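Local structure of 70 kDa peptidylprolyl isomerase, putative (Plasmodium falciparum, 2FBN) at residues L94-N99 / L125-V130; A131-G136 / E163-K168. The protein probably isomerises peptidyl-prolyl bonds as an FK506-binding protein, and through its C-terminal tetratricopeptide repeat domain binds the C-terminal pentapeptide of Hsp90. All blocks are in the same frame, centred on the assembly; numbering follows the deposited sequence.

Contact 1 of 2, residues L94-N99 / L125-V130; sequences LATCYN and LYKLGV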
# COMPACT_ATOMS: atom_id res chain seq x y z
N LEU A 94 -2.49 11.20 -4.90
CA LEU A 94 -2.23 9.91 -5.51
C LEU A 94 -3.53 9.30 -6.07
O LEU A 94 -3.54 8.72 -7.16
CB LEU A 94 -1.56 8.98 -4.51
CG LEU A 94 -0.06 9.18 -4.31
CD1 LEU A 94 0.38 8.43 -3.08
CD2 LEU A 94 0.76 8.74 -5.56
N ALA A 95 -4.62 9.43 -5.32
CA ALA A 95 -5.89 8.88 -5.81
C ALA A 95 -6.26 9.53 -7.15
O ALA A 95 -6.61 8.83 -8.11
CB ALA A 95 -6.98 9.07 -4.79
N THR A 96 -6.15 10.86 -7.22
CA THR A 96 -6.33 11.57 -8.50
C THR A 96 -5.42 11.03 -9.61
O THR A 96 -5.89 10.71 -10.71
CB THR A 96 -6.12 13.09 -8.33
OG1 THR A 96 -6.94 13.56 -7.25
CG2 THR A 96 -6.46 13.82 -9.63
N CYS A 97 -4.13 10.90 -9.31
CA CYS A 97 -3.16 10.42 -10.29
C CYS A 97 -3.57 9.06 -10.82
O CYS A 97 -3.59 8.81 -12.01
CB CYS A 97 -1.75 10.35 -9.68
SG CYS A 97 -1.03 11.99 -9.43
N TYR A 98 -3.92 8.17 -9.90
CA TYR A 98 -4.26 6.82 -10.31
C TYR A 98 -5.59 6.74 -11.08
O TYR A 98 -5.72 5.95 -12.01
CB TYR A 98 -4.24 5.92 -9.09
CG TYR A 98 -2.83 5.60 -8.61
CD1 TYR A 98 -1.87 5.08 -9.48
CD2 TYR A 98 -2.49 5.77 -7.26
CE1 TYR A 98 -0.58 4.73 -9.02
CE2 TYR A 98 -1.21 5.41 -6.80
CZ TYR A 98 -0.27 4.91 -7.68
OH TYR A 98 0.99 4.56 -7.21
N ASN A 99 -6.58 7.56 -10.69
CA ASN A 99 -7.80 7.68 -11.53
C ASN A 99 -7.49 8.16 -12.94
O ASN A 99 -8.00 7.61 -13.92
CB ASN A 99 -8.84 8.56 -10.85
CG ASN A 99 -9.64 7.80 -9.79
OD1 ASN A 99 -9.74 6.56 -9.84
ND2 ASN A 99 -10.25 8.54 -8.86
N LEU A 125 -14.03 10.66 -0.64
CA LEU A 125 -15.22 9.85 -0.90
C LEU A 125 -15.51 9.85 -2.40
O LEU A 125 -15.81 8.81 -3.01
CB LEU A 125 -16.43 10.41 -0.13
CG LEU A 125 -16.64 9.94 1.31
CD1 LEU A 125 -17.67 10.82 1.98
CD2 LEU A 125 -17.05 8.45 1.37
N TYR A 126 -15.38 11.03 -3.01
CA TYR A 126 -15.61 11.17 -4.45
C TYR A 126 -14.61 10.33 -5.26
O TYR A 126 -14.98 9.53 -6.14
CB TYR A 126 -15.54 12.65 -4.87
CG TYR A 126 -15.55 12.81 -6.37
CD1 TYR A 126 -16.68 12.50 -7.12
CD2 TYR A 126 -14.42 13.25 -7.04
CE1 TYR A 126 -16.69 12.63 -8.51
CE2 TYR A 126 -14.42 13.37 -8.43
CZ TYR A 126 -15.57 13.06 -9.14
OH TYR A 126 -15.55 13.19 -10.52
N LYS A 127 -13.32 10.49 -4.95
CA LYS A 127 -12.29 9.76 -5.69
C LYS A 127 -12.41 8.24 -5.48
O LYS A 127 -12.22 7.46 -6.41
CB LYS A 127 -10.91 10.27 -5.30
CG LYS A 127 -10.72 11.74 -5.68
CD LYS A 127 -9.46 12.34 -5.05
CE LYS A 127 -9.39 13.87 -5.25
NZ LYS A 127 -9.55 14.27 -6.69
N LEU A 128 -12.73 7.84 -4.25
CA LEU A 128 -13.02 6.43 -3.96
C LEU A 128 -14.23 5.94 -4.76
O LEU A 128 -14.22 4.84 -5.34
CB LEU A 128 -13.26 6.24 -2.46
CG LEU A 128 -13.68 4.82 -2.03
CD1 LEU A 128 -12.64 3.78 -2.44
CD2 LEU A 128 -13.86 4.85 -0.53
N GLY A 129 -15.29 6.75 -4.82
CA GLY A 129 -16.45 6.40 -5.62
C GLY A 129 -16.12 6.21 -7.09
O GLY A 129 -16.52 5.22 -7.71
N VAL A 130 -15.38 7.16 -7.66
CA VAL A 130 -14.99 7.05 -9.08
C VAL A 130 -14.20 5.77 -9.34
O VAL A 130 -14.50 5.02 -10.25
CB VAL A 130 -14.18 8.28 -9.51
CG1 VAL A 130 -13.54 8.06 -10.89
CG2 VAL A 130 -15.07 9.52 -9.49
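Helices 77-100 and 122-135 lie side by side in the tetratricopeptide repeat (TPR) array, and Lys127 of the second lays its chain across Ala95 and Thr96 of the first. Its CD rests 4.1 Å from Ala95 CB, and the bend at its end (chi4 -53°) delivers NZ to the hydroxyl of Thr96, donating to OG1 at 2.8 Å. Thr96 OG1 sits beside its own backbone N (chi1 -52°) and is also hydrogen-bonded to the carbonyl of Leu92 one turn back, so the hydroxyl links the lysine ammonium group to the backbone of helix 77-100. The axes of 94-99 and 125-130 come within 9.9 Å, 26° from parallel, which fits the relation of equivalent helices in successive TPR motifs, with helix 104-117 between them in sequence and touching Asn99 through Tyr104 and Ala107. From Asn99 a second bond crosses: ND2 points almost straight at Lys127 O, but at 3.3 Å the bond is weak. The same amide nitrogen lies 3.9 Å from Val130 CG1, the methyl that stands anti to the backbone N. Val130 turns its other methyl, CG2, to one face of the ring of Tyr126, one turn earlier on the same helix, 3.5 Å above its plane and toward the rim.

Contact 2 of 2, residues A131-G136 / E163-K168; sequences ANMYFG and ELCVNK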
# COMPACT_ATOMS: atom_id res chain seq x y z
N ALA A 131 -13.22 5.48 -8.48
CA ALA A 131 -12.34 4.34 -8.70
C ALA A 131 -13.10 3.02 -8.53
O ALA A 131 -12.95 2.09 -9.34
CB ALA A 131 -11.19 4.42 -7.74
N ASN A 132 -13.93 2.96 -7.49
CA ASN A 132 -14.84 1.81 -7.29
C ASN A 132 -15.72 1.59 -8.51
O ASN A 132 -15.86 0.47 -9.01
CB ASN A 132 -15.69 2.01 -6.04
CG ASN A 132 -15.00 1.54 -4.75
OD1 ASN A 132 -14.14 0.65 -4.79
ND2 ASN A 132 -15.37 2.14 -3.62
N MET A 133 -16.30 2.68 -9.00
CA MET A 133 -17.23 2.59 -10.12
C MET A 133 -16.56 2.00 -11.36
O MET A 133 -17.07 1.03 -11.95
CB MET A 133 -17.80 3.97 -10.44
CG MET A 133 -18.58 4.00 -11.74
SD MET A 133 -19.29 5.64 -11.97
CE MET A 133 -17.83 6.65 -12.20
N TYR A 134 -15.43 2.57 -11.75
CA TYR A 134 -14.76 2.12 -12.97
C TYR A 134 -14.16 0.73 -12.83
O TYR A 134 -14.03 0.02 -13.83
CB TYR A 134 -13.70 3.12 -13.42
CG TYR A 134 -14.30 4.35 -14.05
CD1 TYR A 134 -15.09 4.25 -15.21
CD2 TYR A 134 -14.09 5.62 -13.50
CE1 TYR A 134 -15.64 5.37 -15.83
CE2 TYR A 134 -14.64 6.76 -14.11
CZ TYR A 134 -15.41 6.62 -15.26
OH TYR A 134 -15.96 7.74 -15.85
N PHE A 135 -13.83 0.33 -11.61
CA PHE A 135 -13.29 -1.03 -11.41
C PHE A 135 -14.39 -2.08 -11.34
O PHE A 135 -14.13 -3.28 -11.49
CB PHE A 135 -12.41 -1.12 -10.16
CG PHE A 135 -11.53 -2.36 -10.12
CD1 PHE A 135 -10.50 -2.52 -11.04
CD2 PHE A 135 -11.74 -3.36 -9.16
CE1 PHE A 135 -9.67 -3.68 -11.00
CE2 PHE A 135 -10.91 -4.50 -9.10
CZ PHE A 135 -9.88 -4.66 -10.03
N GLY A 136 -15.63 -1.64 -11.12
CA GLY A 136 -16.75 -2.56 -11.06
C GLY A 136 -17.34 -2.81 -9.69
O GLY A 136 -18.27 -3.62 -9.55
N GLU A 163 -24.65 9.83 -11.32
CA GLU A 163 -25.52 9.44 -12.42
C GLU A 163 -24.89 8.33 -13.26
O GLU A 163 -25.58 7.40 -13.68
CB GLU A 163 -25.87 10.65 -13.30
CG GLU A 163 -26.71 11.70 -12.57
CD GLU A 163 -28.08 11.18 -12.15
OE1 GLU A 163 -28.61 10.26 -12.81
OE2 GLU A 163 -28.61 11.69 -11.15
N LEU A 164 -23.58 8.42 -13.50
CA LEU A 164 -22.93 7.38 -14.31
C LEU A 164 -22.98 6.07 -13.51
O LEU A 164 -23.30 5.01 -14.06
CB LEU A 164 -21.49 7.78 -14.63
CG LEU A 164 -20.66 6.76 -15.43
CD1 LEU A 164 -21.34 6.36 -16.73
CD2 LEU A 164 -19.26 7.32 -15.70
N CYS A 165 -22.69 6.16 -12.22
CA CYS A 165 -22.72 4.97 -11.36
C CYS A 165 -24.06 4.26 -11.43
O CYS A 165 -24.13 3.06 -11.65
CB CYS A 165 -22.38 5.32 -9.92
SG CYS A 165 -22.00 3.81 -8.98
N VAL A 166 -25.14 5.03 -11.27
CA VAL A 166 -26.51 4.47 -11.29
C VAL A 166 -26.83 3.86 -12.67
O VAL A 166 -27.44 2.79 -12.76
CB VAL A 166 -27.54 5.55 -10.86
CG1 VAL A 166 -28.97 5.09 -11.10
CG2 VAL A 166 -27.32 5.89 -9.39
N ASN A 167 -26.39 4.54 -13.73
CA ASN A 167 -26.53 4.03 -15.10
C ASN A 167 -25.84 2.67 -15.26
O ASN A 167 -26.42 1.72 -15.76
CB ASN A 167 -25.97 5.06 -16.09
CG ASN A 167 -26.09 4.62 -17.53
OD1 ASN A 167 -25.27 3.84 -18.02
ND2 ASN A 167 -27.09 5.14 -18.25
N LYS A 168 -24.58 2.60 -14.82
CA LYS A 168 -23.81 1.37 -14.85
C LYS A 168 -24.47 0.25 -14.06
O LYS A 168 -24.52 -0.89 -14.52
CB LYS A 168 -22.41 1.64 -14.29
CG LYS A 168 -21.52 2.43 -15.24
CD LYS A 168 -20.13 2.62 -14.64
CE LYS A 168 -19.14 3.09 -15.68
NZ LYS A 168 -18.59 1.95 -16.46
O HOH W 1 -17.50 0.11 -14.51
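The helical turns 131-135 and 163-168 run in nearly the same direction, 28° apart with axes 10.4 Å from each other, and draw nearest at Met133 and Cys165, whose CA atoms are 6.1 Å apart. Met133 fills the gap between them. Its extended chain, CG anti to N (chi1 170°), carries SD to the backbone of Cys165, 3.4 Å from its N, and the bend about CG-SD then turns CE toward Leu164, 3.8 Å from CD2. Farther back on the same side chain, CG is met crosswise by the aliphatic part of Lys168, with CD at 3.6 Å. Helix 122-135 carries the first half of a TPR motif and helix 138-151 the second; helix 156-173 follows and packs on both: on helix 122-135 here, and on helix 138-151 through Cys165, which touches Ala141 and Leu145. Tyr134 closes the more exposed side. Its OH comes 3.3 Å from Leu164 CD2, and the tyrosine and leucine side chains cross at about a right angle, with the methyl oblique to the ring. Met133 CE, by contrast, stands over one face of that ring, offset toward the rim, and so touches both the tyrosine and Leu164. The bend at the end of Lys168 (chi4 -84°) takes its ammonium group past Tyr134 to a water, which accepts from NZ at 2.9 Å and donates to Met133 O at 2.8 Å. This bridge is the polar link in an otherwise apolar contact. The same carbonyl receives the N-H of Gly136, which at positive phi ends the helix in a Schellman motif.

In the fold
From the N terminus the chain passes through helices 31-50 and 54-66 before helix 77-100, near whose end contact 1 begins. It then makes helix 104-117 and returns along helix 122-135, so contact 1 closes a loop of 25 residues. Contact 2 opens at the next residue, runs through helix 138-151 and closes on helix 156-173 after 26 more. The two loops are therefore in series, neither nested nor crossed, and share helix 122-135. Their centres lie about 12 Å apart, and they meet where Asn99 OD1 packs on Ala131 CB at 3.3 Å. Together they tie helices 77-100, 122-135 and 156-173 side by side.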